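Local coordinates for protein leucine aminopeptidase 2 (Saccharomyces cerevisiae, PDB 2XQ0) that removes N-terminal residues, preferentially from di- and tripeptides, as a zinc-dependent aminopeptidase, and also has low epoxide hydrolase activity, at residues A[174-179]-A[192-197]; A[252-257]-A[412-417]; A[285-290]-A[586-591]; A[532-537]-A[569-574]. All coordinates share one frame; numbering follows the deposited sequence.

Contact 1. Residues A[174-179]-A[192-197]; sequences PLPVVF and NIYRFE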
# COMPACT_ATOMS: atom_id res chain seq x y z
N PRO A 174 25.95 5.52 -10.66
CA PRO A 174 26.23 6.18 -11.94
C PRO A 174 24.99 6.82 -12.55
O PRO A 174 25.10 7.40 -13.63
CB PRO A 174 26.73 5.04 -12.83
CG PRO A 174 26.10 3.82 -12.25
CD PRO A 174 26.01 4.05 -10.77
N LEU A 175 23.84 6.71 -11.88
CA LEU A 175 22.58 7.32 -12.33
C LEU A 175 21.91 8.04 -11.16
O LEU A 175 22.20 7.73 -10.01
CB LEU A 175 21.64 6.25 -12.89
CG LEU A 175 22.05 5.53 -14.17
CD1 LEU A 175 21.19 4.30 -14.44
CD2 LEU A 175 21.99 6.47 -15.37
N PRO A 176 21.03 9.01 -11.45
CA PRO A 176 20.27 9.72 -10.40
C PRO A 176 19.64 8.81 -9.32
O PRO A 176 19.23 7.68 -9.58
CB PRO A 176 19.20 10.45 -11.21
CG PRO A 176 19.91 10.80 -12.53
CD PRO A 176 20.82 9.60 -12.79
N VAL A 177 19.61 9.31 -8.10
CA VAL A 177 19.08 8.57 -6.96
C VAL A 177 18.04 9.43 -6.27
O VAL A 177 18.25 10.63 -6.08
CB VAL A 177 20.18 8.25 -5.90
CG1 VAL A 177 19.57 7.64 -4.62
CG2 VAL A 177 21.26 7.35 -6.47
N VAL A 178 16.92 8.82 -5.91
CA VAL A 178 16.03 9.45 -4.95
C VAL A 178 15.95 8.57 -3.70
O VAL A 178 16.19 7.36 -3.76
CB VAL A 178 14.65 9.72 -5.52
CG1 VAL A 178 14.75 10.61 -6.76
CG2 VAL A 178 13.94 8.41 -5.84
N PHE A 179 15.63 9.21 -2.58
CA PHE A 179 15.69 8.58 -1.27
C PHE A 179 14.56 9.17 -0.44
O PHE A 179 14.11 10.28 -0.70
CB PHE A 179 17.03 8.89 -0.61
CG PHE A 179 17.16 8.37 0.80
CD1 PHE A 179 17.50 7.05 1.03
CD2 PHE A 179 16.95 9.21 1.89
CE1 PHE A 179 17.60 6.55 2.34
CE2 PHE A 179 17.05 8.74 3.18
CZ PHE A 179 17.39 7.41 3.42
N ASN A 192 28.07 12.06 -8.58
CA ASN A 192 27.58 10.69 -8.52
C ASN A 192 27.35 10.22 -7.08
O ASN A 192 27.12 9.04 -6.85
CB ASN A 192 28.51 9.74 -9.27
CG ASN A 192 28.50 9.98 -10.76
OD1 ASN A 192 27.60 10.63 -11.29
ND2 ASN A 192 29.51 9.46 -11.45
N ILE A 193 27.42 11.15 -6.14
CA ILE A 193 27.17 10.86 -4.73
C ILE A 193 26.02 11.70 -4.21
O ILE A 193 26.12 12.92 -4.10
CB ILE A 193 28.41 11.10 -3.86
CG1 ILE A 193 29.48 10.05 -4.17
CG2 ILE A 193 28.06 11.04 -2.39
CD1 ILE A 193 30.70 10.15 -3.31
N TYR A 194 24.91 11.03 -3.91
CA TYR A 194 23.69 11.70 -3.50
C TYR A 194 23.53 11.61 -1.98
O TYR A 194 23.46 10.51 -1.43
CB TYR A 194 22.50 11.06 -4.22
CG TYR A 194 22.65 11.12 -5.72
CD1 TYR A 194 21.99 12.09 -6.47
CD2 TYR A 194 23.48 10.22 -6.39
CE1 TYR A 194 22.14 12.16 -7.83
CE2 TYR A 194 23.63 10.29 -7.76
CZ TYR A 194 22.96 11.26 -8.47
OH TYR A 194 23.12 11.34 -9.83
N ARG A 195 23.49 12.77 -1.32
CA ARG A 195 23.34 12.81 0.14
C ARG A 195 21.95 13.29 0.53
O ARG A 195 21.37 14.15 -0.14
CB ARG A 195 24.41 13.71 0.76
CG ARG A 195 25.83 13.29 0.44
CD ARG A 195 26.81 14.21 1.13
NE ARG A 195 28.20 13.86 0.85
CZ ARG A 195 28.88 12.92 1.51
NH1 ARG A 195 28.30 12.25 2.49
NH2 ARG A 195 30.14 12.67 1.19
N PHE A 196 21.42 12.71 1.61
CA PHE A 196 20.05 13.01 2.05
C PHE A 196 20.01 13.06 3.56
O PHE A 196 20.88 12.51 4.23
CB PHE A 196 19.07 11.91 1.62
CG PHE A 196 19.04 11.64 0.15
CD1 PHE A 196 18.14 12.31 -0.67
CD2 PHE A 196 19.90 10.72 -0.41
CE1 PHE A 196 18.11 12.07 -2.02
CE2 PHE A 196 19.88 10.48 -1.77
CZ PHE A 196 18.98 11.15 -2.58
N GLU A 197 18.97 13.67 4.09
CA GLU A 197 18.76 13.69 5.53
C GLU A 197 17.28 13.45 5.81
O GLU A 197 16.42 14.05 5.14
CB GLU A 197 19.16 15.06 6.05
CG GLU A 197 19.43 15.12 7.52
CD GLU A 197 20.06 16.44 7.91
OE1 GLU A 197 19.75 17.46 7.25
OE2 GLU A 197 20.86 16.43 8.88

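Contact 2. Residues A[252-257]-A[412-417]; sequences KIIFEY and PFIRHY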
# COMPACT_ATOMS: atom_id res chain seq x y z
N LYS A 252 -5.77 21.05 7.12
CA LYS A 252 -6.91 21.68 7.79
C LYS A 252 -7.63 20.67 8.67
O LYS A 252 -8.08 21.00 9.75
CB LYS A 252 -7.88 22.28 6.76
CG LYS A 252 -9.12 22.89 7.38
CD LYS A 252 -9.98 23.66 6.37
CE LYS A 252 -11.10 24.42 7.10
NZ LYS A 252 -12.21 24.79 6.18
N ILE A 253 -7.74 19.43 8.19
CA ILE A 253 -8.42 18.40 8.97
C ILE A 253 -7.57 18.03 10.18
O ILE A 253 -8.08 17.92 11.31
CB ILE A 253 -8.71 17.14 8.11
CG1 ILE A 253 -9.78 17.44 7.05
CG2 ILE A 253 -9.14 15.98 9.00
CD1 ILE A 253 -9.64 16.61 5.77
N ILE A 254 -6.27 17.87 9.96
CA ILE A 254 -5.36 17.47 11.04
C ILE A 254 -4.56 18.68 11.51
O ILE A 254 -5.07 19.52 12.24
CB ILE A 254 -4.46 16.32 10.59
CG1 ILE A 254 -5.28 15.31 9.79
CG2 ILE A 254 -3.79 15.63 11.80
CD1 ILE A 254 -4.44 14.16 9.21
N PHE A 255 -3.30 18.77 11.10
CA PHE A 255 -2.50 19.97 11.37
C PHE A 255 -1.33 20.05 10.39
O PHE A 255 -1.16 19.17 9.57
CB PHE A 255 -2.02 20.01 12.83
CG PHE A 255 -1.38 18.74 13.31
CD1 PHE A 255 -1.94 18.01 14.36
CD2 PHE A 255 -0.20 18.28 12.74
CE1 PHE A 255 -1.34 16.85 14.82
CE2 PHE A 255 0.40 17.11 13.19
CZ PHE A 255 -0.17 16.39 14.23
N GLU A 256 -0.54 21.11 10.49
CA GLU A 256 0.53 21.37 9.53
C GLU A 256 1.35 20.12 9.20
O GLU A 256 1.65 19.30 10.08
CB GLU A 256 1.46 22.49 10.01
CG GLU A 256 2.39 23.01 8.92
CD GLU A 256 3.57 23.81 9.46
OE1 GLU A 256 4.17 23.39 10.49
OE2 GLU A 256 3.92 24.84 8.84
N TYR A 257 1.69 20.00 7.93
CA TYR A 257 2.50 18.89 7.43
C TYR A 257 3.92 19.24 7.81
O TYR A 257 4.40 20.31 7.46
CB TYR A 257 2.32 18.83 5.91
CG TYR A 257 3.22 17.88 5.13
CD1 TYR A 257 2.90 16.53 5.01
CD2 TYR A 257 4.35 18.35 4.47
CE1 TYR A 257 3.70 15.66 4.26
CE2 TYR A 257 5.16 17.49 3.73
CZ TYR A 257 4.83 16.15 3.62
OH TYR A 257 5.62 15.31 2.87
N PRO A 412 -11.32 17.14 16.94
CA PRO A 412 -10.44 17.48 18.07
C PRO A 412 -9.69 16.27 18.60
O PRO A 412 -8.51 16.38 18.95
CB PRO A 412 -11.42 18.00 19.12
CG PRO A 412 -12.55 18.56 18.32
CD PRO A 412 -12.69 17.64 17.15
N PHE A 413 -10.35 15.12 18.66
CA PHE A 413 -9.67 13.89 19.04
C PHE A 413 -8.55 13.52 18.05
O PHE A 413 -7.45 13.16 18.44
CB PHE A 413 -10.64 12.71 19.17
CG PHE A 413 -9.94 11.38 19.34
CD1 PHE A 413 -9.32 11.07 20.55
CD2 PHE A 413 -9.86 10.47 18.29
CE1 PHE A 413 -8.65 9.85 20.71
CE2 PHE A 413 -9.20 9.26 18.44
CZ PHE A 413 -8.60 8.95 19.67
N ILE A 414 -8.87 13.58 16.76
CA ILE A 414 -7.90 13.26 15.72
C ILE A 414 -6.61 14.08 15.90
O ILE A 414 -5.50 13.54 15.86
CB ILE A 414 -8.51 13.53 14.34
CG1 ILE A 414 -9.65 12.54 14.09
CG2 ILE A 414 -7.47 13.46 13.24
CD1 ILE A 414 -10.32 12.75 12.74
N ARG A 415 -6.76 15.38 16.10
CA ARG A 415 -5.60 16.23 16.33
C ARG A 415 -4.86 15.84 17.60
O ARG A 415 -3.64 15.88 17.65
CB ARG A 415 -6.03 17.69 16.42
CG ARG A 415 -6.29 18.32 15.07
CD ARG A 415 -7.35 19.39 15.15
NE ARG A 415 -7.99 19.56 13.86
CZ ARG A 415 -9.13 20.20 13.67
NH1 ARG A 415 -9.63 20.30 12.44
NH2 ARG A 415 -9.77 20.73 14.70
N HIS A 416 -5.61 15.49 18.65
CA HIS A 416 -5.00 15.17 19.93
C HIS A 416 -4.18 13.90 19.78
O HIS A 416 -3.02 13.83 20.21
CB HIS A 416 -6.08 14.96 20.99
CG HIS A 416 -5.55 14.57 22.33
ND1 HIS A 416 -5.55 13.27 22.78
CD2 HIS A 416 -4.99 15.31 23.31
CE1 HIS A 416 -5.01 13.22 23.98
NE2 HIS A 416 -4.66 14.45 24.33
N TYR A 417 -4.81 12.90 19.17
CA TYR A 417 -4.19 11.61 18.90
C TYR A 417 -2.88 11.75 18.14
O TYR A 417 -1.85 11.27 18.60
CB TYR A 417 -5.18 10.71 18.14
CG TYR A 417 -4.62 9.39 17.65
CD1 TYR A 417 -4.40 8.33 18.53
CD2 TYR A 417 -4.34 9.19 16.31
CE1 TYR A 417 -3.90 7.11 18.08
CE2 TYR A 417 -3.82 7.97 15.85
CZ TYR A 417 -3.61 6.93 16.75
OH TYR A 417 -3.11 5.71 16.32

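Contact 3. Residues A[285-290]-A[586-591]; sequences TPTLLA and VGRMKF. Unlike the reference sequence in segment 285-290: Leu289 (reference Ile).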
# COMPACT_ATOMS: atom_id res chain seq x y z
N THR A 285 2.64 4.01 -8.86
CA THR A 285 2.47 3.25 -10.11
C THR A 285 2.18 4.21 -11.26
O THR A 285 1.42 5.17 -11.10
CB THR A 285 1.31 2.21 -9.98
OG1 THR A 285 1.11 1.53 -11.23
CG2 THR A 285 0.00 2.88 -9.55
N PRO A 286 2.80 3.97 -12.42
CA PRO A 286 2.52 4.77 -13.62
C PRO A 286 1.09 4.59 -14.11
O PRO A 286 0.61 5.39 -14.90
CB PRO A 286 3.48 4.21 -14.67
CG PRO A 286 4.38 3.28 -13.96
CD PRO A 286 3.77 2.89 -12.67
N THR A 287 0.42 3.54 -13.65
CA THR A 287 -0.97 3.33 -14.03
C THR A 287 -1.85 4.37 -13.36
O THR A 287 -3.05 4.38 -13.56
CB THR A 287 -1.50 1.92 -13.70
OG1 THR A 287 -1.46 1.71 -12.28
CG2 THR A 287 -0.66 0.85 -14.40
N LEU A 288 -1.25 5.25 -12.55
CA LEU A 288 -2.02 6.36 -12.01
C LEU A 288 -2.26 7.39 -13.10
O LEU A 288 -3.19 8.18 -13.01
CB LEU A 288 -1.30 7.03 -10.83
CG LEU A 288 -1.25 6.30 -9.48
CD1 LEU A 288 -0.97 7.30 -8.36
CD2 LEU A 288 -2.56 5.58 -9.24
N LEU A 289 -1.41 7.39 -14.12
CA LEU A 289 -1.55 8.35 -15.20
C LEU A 289 -2.62 7.93 -16.19
O LEU A 289 -2.45 6.96 -16.94
CB LEU A 289 -0.23 8.56 -15.92
CG LEU A 289 0.59 9.69 -15.32
CD1 LEU A 289 1.04 9.33 -13.91
CD2 LEU A 289 1.77 10.00 -16.22
N ALA A 290 -3.72 8.68 -16.20
CA ALA A 290 -4.85 8.38 -17.06
C ALA A 290 -5.10 9.50 -18.07
O ALA A 290 -5.95 9.38 -18.95
CB ALA A 290 -6.09 8.14 -16.21
N VAL A 586 1.58 -3.94 -18.05
CA VAL A 586 1.44 -3.52 -16.65
C VAL A 586 2.04 -4.53 -15.66
O VAL A 586 2.15 -5.71 -15.96
CB VAL A 586 -0.05 -3.24 -16.27
CG1 VAL A 586 -0.61 -2.07 -17.08
CG2 VAL A 586 -0.91 -4.48 -16.45
N GLY A 587 2.42 -4.04 -14.48
CA GLY A 587 3.02 -4.87 -13.45
C GLY A 587 2.33 -4.76 -12.10
O GLY A 587 2.62 -5.51 -11.17
N ARG A 588 1.41 -3.81 -11.98
CA ARG A 588 0.67 -3.62 -10.73
C ARG A 588 -0.11 -4.89 -10.36
O ARG A 588 -0.95 -5.34 -11.13
CB ARG A 588 -0.29 -2.44 -10.85
CG ARG A 588 -0.97 -2.07 -9.54
CD ARG A 588 -1.70 -0.74 -9.66
NE ARG A 588 -2.39 -0.40 -8.42
CZ ARG A 588 -3.24 0.61 -8.28
NH1 ARG A 588 -3.50 1.40 -9.31
NH2 ARG A 588 -3.82 0.83 -7.11
N MET A 589 0.16 -5.45 -9.18
CA MET A 589 -0.43 -6.73 -8.80
C MET A 589 -1.94 -6.75 -8.96
O MET A 589 -2.51 -7.71 -9.49
CB MET A 589 -0.04 -7.13 -7.38
CG MET A 589 1.31 -7.83 -7.29
SD MET A 589 1.75 -8.42 -5.64
CE MET A 589 1.95 -6.87 -4.76
N LYS A 590 -2.58 -5.67 -8.52
CA LYS A 590 -4.05 -5.61 -8.56
C LYS A 590 -4.63 -5.92 -9.94
O LYS A 590 -5.76 -6.40 -10.04
CB LYS A 590 -4.54 -4.24 -8.05
CG LYS A 590 -5.02 -3.29 -9.13
CD LYS A 590 -5.47 -1.93 -8.57
CE LYS A 590 -6.83 -1.99 -7.89
NZ LYS A 590 -7.39 -0.62 -7.68
N PHE A 591 -3.87 -5.67 -11.01
CA PHE A 591 -4.34 -5.98 -12.37
C PHE A 591 -3.76 -7.29 -12.90
O PHE A 591 -4.48 -8.10 -13.50
CB PHE A 591 -4.00 -4.86 -13.36
CG PHE A 591 -4.49 -3.50 -12.93
CD1 PHE A 591 -5.81 -3.31 -12.58
CD2 PHE A 591 -3.62 -2.42 -12.89
CE1 PHE A 591 -6.26 -2.06 -12.18
CE2 PHE A 591 -4.06 -1.17 -12.50
CZ PHE A 591 -5.38 -0.99 -12.14

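Contact 4. Residues A[532-537]-A[569-574]; sequences DWAKFP and FAKLQE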
# COMPACT_ATOMS: atom_id res chain seq x y z
N ASP A 532 -24.84 -16.42 -17.64
CA ASP A 532 -23.65 -15.78 -18.16
C ASP A 532 -23.90 -14.91 -19.39
O ASP A 532 -24.80 -15.17 -20.20
CB ASP A 532 -22.51 -16.78 -18.41
CG ASP A 532 -22.90 -17.90 -19.35
OD1 ASP A 532 -22.00 -18.50 -19.95
OD2 ASP A 532 -24.11 -18.17 -19.48
N TRP A 533 -23.10 -13.86 -19.48
CA TRP A 533 -23.04 -12.98 -20.63
C TRP A 533 -22.54 -13.70 -21.88
O TRP A 533 -22.72 -13.21 -23.00
CB TRP A 533 -22.12 -11.80 -20.33
CG TRP A 533 -22.76 -10.75 -19.50
CD1 TRP A 533 -22.62 -10.56 -18.15
CD2 TRP A 533 -23.65 -9.74 -19.97
NE1 TRP A 533 -23.37 -9.48 -17.76
CE2 TRP A 533 -24.02 -8.96 -18.85
CE3 TRP A 533 -24.17 -9.41 -21.22
CZ2 TRP A 533 -24.89 -7.87 -18.95
CZ3 TRP A 533 -25.03 -8.33 -21.32
CH2 TRP A 533 -25.38 -7.57 -20.20
N ALA A 534 -21.88 -14.85 -21.70
CA ALA A 534 -21.37 -15.57 -22.85
C ALA A 534 -22.47 -15.89 -23.85
O ALA A 534 -22.22 -16.01 -25.05
CB ALA A 534 -20.64 -16.84 -22.41
N LYS A 535 -23.71 -16.01 -23.36
CA LYS A 535 -24.81 -16.47 -24.19
C LYS A 535 -25.61 -15.32 -24.81
O LYS A 535 -26.63 -15.54 -25.46
CB LYS A 535 -25.72 -17.41 -23.39
CG LYS A 535 -26.14 -16.88 -22.03
CD LYS A 535 -27.04 -17.86 -21.28
CE LYS A 535 -27.58 -17.24 -20.00
NZ LYS A 535 -28.52 -18.15 -19.27
N PHE A 536 -25.12 -14.10 -24.62
CA PHE A 536 -25.76 -12.93 -25.23
C PHE A 536 -24.75 -12.06 -25.96
O PHE A 536 -24.73 -10.85 -25.76
CB PHE A 536 -26.47 -12.11 -24.15
CG PHE A 536 -27.46 -12.89 -23.35
CD1 PHE A 536 -27.17 -13.30 -22.06
CD2 PHE A 536 -28.69 -13.24 -23.90
CE1 PHE A 536 -28.08 -14.04 -21.32
CE2 PHE A 536 -29.61 -13.97 -23.16
CZ PHE A 536 -29.30 -14.38 -21.87
N PRO A 537 -23.91 -12.68 -26.82
CA PRO A 537 -22.84 -11.99 -27.55
C PRO A 537 -23.28 -10.69 -28.23
O PRO A 537 -22.50 -9.74 -28.26
CB PRO A 537 -22.40 -13.03 -28.60
CG PRO A 537 -23.46 -14.09 -28.60
CD PRO A 537 -24.02 -14.09 -27.22
N PHE A 569 -15.76 -12.44 -18.89
CA PHE A 569 -17.01 -12.94 -18.32
C PHE A 569 -18.04 -13.21 -19.42
O PHE A 569 -18.92 -14.07 -19.26
CB PHE A 569 -17.56 -11.95 -17.29
CG PHE A 569 -17.20 -12.29 -15.87
CD1 PHE A 569 -15.92 -12.05 -15.38
CD2 PHE A 569 -18.15 -12.84 -15.02
CE1 PHE A 569 -15.59 -12.37 -14.07
CE2 PHE A 569 -17.83 -13.16 -13.71
CZ PHE A 569 -16.55 -12.93 -13.23
N ALA A 570 -17.91 -12.48 -20.52
CA ALA A 570 -18.76 -12.65 -21.69
C ALA A 570 -18.12 -13.57 -22.72
O ALA A 570 -18.69 -13.85 -23.78
CB ALA A 570 -19.09 -11.29 -22.32
N LYS A 571 -16.92 -14.06 -22.41
CA LYS A 571 -16.22 -14.98 -23.29
C LYS A 571 -16.24 -14.52 -24.76
O LYS A 571 -16.55 -15.31 -25.66
CB LYS A 571 -16.80 -16.39 -23.16
CG LYS A 571 -16.65 -17.00 -21.77
CD LYS A 571 -17.22 -18.41 -21.72
CE LYS A 571 -16.93 -19.07 -20.39
NZ LYS A 571 -17.48 -18.27 -19.26
N LEU A 572 -15.93 -13.25 -24.99
CA LEU A 572 -15.73 -12.76 -26.35
C LEU A 572 -14.32 -13.15 -26.75
O LEU A 572 -13.36 -12.46 -26.40
CB LEU A 572 -15.90 -11.24 -26.43
CG LEU A 572 -17.29 -10.67 -26.13
CD1 LEU A 572 -17.27 -9.15 -26.11
CD2 LEU A 572 -18.32 -11.18 -27.14
N GLN A 573 -14.21 -14.26 -27.47
CA GLN A 573 -12.92 -14.89 -27.74
C GLN A 573 -11.95 -14.02 -28.55
O GLN A 573 -10.74 -14.13 -28.38
CB GLN A 573 -13.11 -16.25 -28.40
CG GLN A 573 -13.76 -17.29 -27.49
CD GLN A 573 -14.02 -18.61 -28.19
OE1 GLN A 573 -14.29 -18.65 -29.40
NE2 GLN A 573 -13.95 -19.70 -27.44
N GLU A 574 -12.49 -13.17 -29.41
CA GLU A 574 -11.65 -12.34 -30.27
C GLU A 574 -10.87 -11.26 -29.50
O GLU A 574 -9.96 -10.64 -30.04
CB GLU A 574 -12.46 -11.71 -31.42
CG GLU A 574 -13.45 -10.64 -31.00
CD GLU A 574 -14.75 -11.21 -30.47
OE1 GLU A 574 -14.89 -12.45 -30.43
OE2 GLU A 574 -15.64 -10.41 -30.09

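Contact 1. Residues A[174-179]-A[192-197]
Tyr194 and Phe196 both hold CG anti to the carbonyl carbon (chi1 -58° and -57°), and both rings reach across to residues 176-179. Phe179 has CG anti to its backbone nitrogen instead, at 176°. Its CB lies over the centre of the Phe196 ring, a CH-pi contact of 3.2 Å from Phe179 CB to the Phe196 ring centroid. The two phenyl rings meet obliquely. Val177 O lies near the plane of the Phe196 ring, at its edge, 3.6 Å from Phe196 CZ. The strands belong to two sheets of the M1 N-terminal domain. Strand 177-179 is at the border of a four-stranded antiparallel sheet and pairs with strand 209-211. Strand 193-199 belongs to the large mixed sheet. The segment axes come within 8.0 Å and run nearly parallel, and side chains fill the space between them. Val177 CB lies over one face of the Tyr194 ring, and Val177 CG2 is 3.6 Å from Tyr194 CD2. Replacing Tyr194 with an alanine would probably open a gap under Val177 and Pro176 between the sheets. Tyr194 OH ends 3.3 Å from Pro176 CA, and Leu175 O approaches Tyr194 CE2 obliquely at 3.7 Å.

Contact 2. Residues A[252-257]-A[412-417]
Lys252 meets Arg415 through its backbone. Lys252 O accepts a weak hydrogen bond from Arg415 NH1 at 3.2 Å. The next carbonyl takes the main grip. Ile253 O receives Arg415 NE at 3.0 Å, with an N-H...O angle of 137°, and also a weak bond from Arg415 NH1. Arg415 NE stands above the carbonyl plane of Ile253, and the oxygen is tilted a little from the guanidinium plane. Ile254 leaves helical geometry, and its carbonyl still turns to the arginine. Arg415 NE makes a weak bond to Ile254 O, and Arg415 CG lies 3.3 Å from the same oxygen. The arginine gets there with CG anti to its carbonyl carbon (chi1 -79°) and a bend at chi2, 149°. Beside these bonds Ile254 CG1 comes to 4.5 Å from Ile414 CG2, a loose apolar contact. Leu330 and Trp307, on helices 321-339 and 297-311, also touch Ile254. At Phe255 the ring edge takes over. Phe255 CE1 is 3.8 Å from Arg415 O, which lies near the ring plane. The same ring has a cation-pi partner in Lys419 and meets Trp307 edge-to-face. Two nitrogens, NE and NH1, thus serve three successive carbonyls, mostly through weak bonds, and the partial negative charge of a helix end would probably favour the guanidinium. The arrangement is that of an arginine closing the C-terminal end of a neighbouring helix. It joins helices 243-253 and 407-420 in the catalytic domain of an M1 peptidase, beside the zinc-binding helix 297-311.

Contact 3. Residues A[285-290]-A[586-591]
Thr285 and Thr287 meet Arg588 where the M1 catalytic domain abuts the C-terminal helical domain, next to the bestatin pocket. Arg588 stretches out, with CG anti to its backbone nitrogen (chi1 -173°) and the chain extended to NE. This carries the guanidinium past both threonines. The Thr285 side chain crosses that of Arg588 at about a right angle and lays CG2 over one guanidinium face, 3.8 Å from Arg588 NH1. Thr287 OG1 lies at the guanidinium edge, near its plane, 3.6 Å from both Arg588 CD and Arg588 NH1. Within the loop, Thr287 OG1 donates a hydrogen bond to Thr285 OG1 at 2.8 Å, tying the two side chains together. An alanine at Thr285 would probably leave the Thr287 hydroxyl without this acceptor and take away the methyl that covers the guanidinium face. The Arg588 side chain comes within about 5 Å of bestatin and about 3 Å of Gly274, between nearest atoms. In human leukotriene A4 hydrolase an arginine of the C-terminal domain holds the substrate carboxylate, and Arg588 is probably its counterpart. Arg588 also forms a long, weak ion pair with Glu558, which has a salt bridge to Lys590. Lys590 CD lies over the centre of the Arg588 guanidinium, 3.3 Å above its plane. Arg588 is also the N-cap residue of helix 589-600. One turn on, Phe591 turns its edge to Thr287, with CE2 3.9 Å from Thr287 OG1. Thr287 CG2 touches Val586 CG1 at 4.0 Å.

Contact 4. Residues A[532-537]-A[569-574]
Trp533 and Ala570 meet through their beta carbons, with Trp533 CB 3.7 Å from Ala570 CB. The indole itself leads away from the contact. CG of Trp533 stands anti to the carbonyl carbon (chi1 -79°), and the ring goes off to meet Phe566 edge-to-face, while Trp533 NE1 donates a hydrogen bond to Leu518 O. Ala534 brings its backbone close instead. Its CA makes a CA-H...O contact with Ala570 O at 3.3 Å, and the angle at the hydrogen is 160°. The Ala534 methyl lies against the aliphatic part of Lys571, with Ala534 CB 3.8 Å from Lys571 CD. Lys571 has positive phi and ends helix 557-569 in a Schellman motif. Residues 533-535 form a short 3-10 turn, and Phe536 is the N-cap residue of helix 537-546. The contact thus packs a turn against a helix end in the helical C-terminal domain, far from the active site. Beyond its bend at chi4, Lys571 NZ lies 4.6 Å from Asp532 OD1, too far for a salt bridge. The two alanines let the backbones come within 4.1 Å, measured between Ala534 CA and Ala570 CA. Cohesion here rests on small apolar groups and one CA-H...O contact, with at most a weak pull between the charges.

Overall arrangement
Contacts 1 and 3 are buried, and contacts 2 and 4 are partly buried. Contact 1 holds two beta sheets of the N-terminal domain together with aromatic rings. Contact 2 joins helices of the catalytic domain through charged hydrogen bonds to backbone carbonyls. Contact 3 bridges the catalytic and C-terminal domains beside the inhibitor, and combines hydroxyls, a guanidinium and apolar groups. Contact 4 lies in the C-terminal domain, about 34 Å from the chain centre, and relies on alanine-sized packing. Contacts 3 and 4 both involve the surroundings of helix 557-569. Contact 3 meets its start, contact 4 its end. Their centres are about 26 Å apart. No two contacts touch.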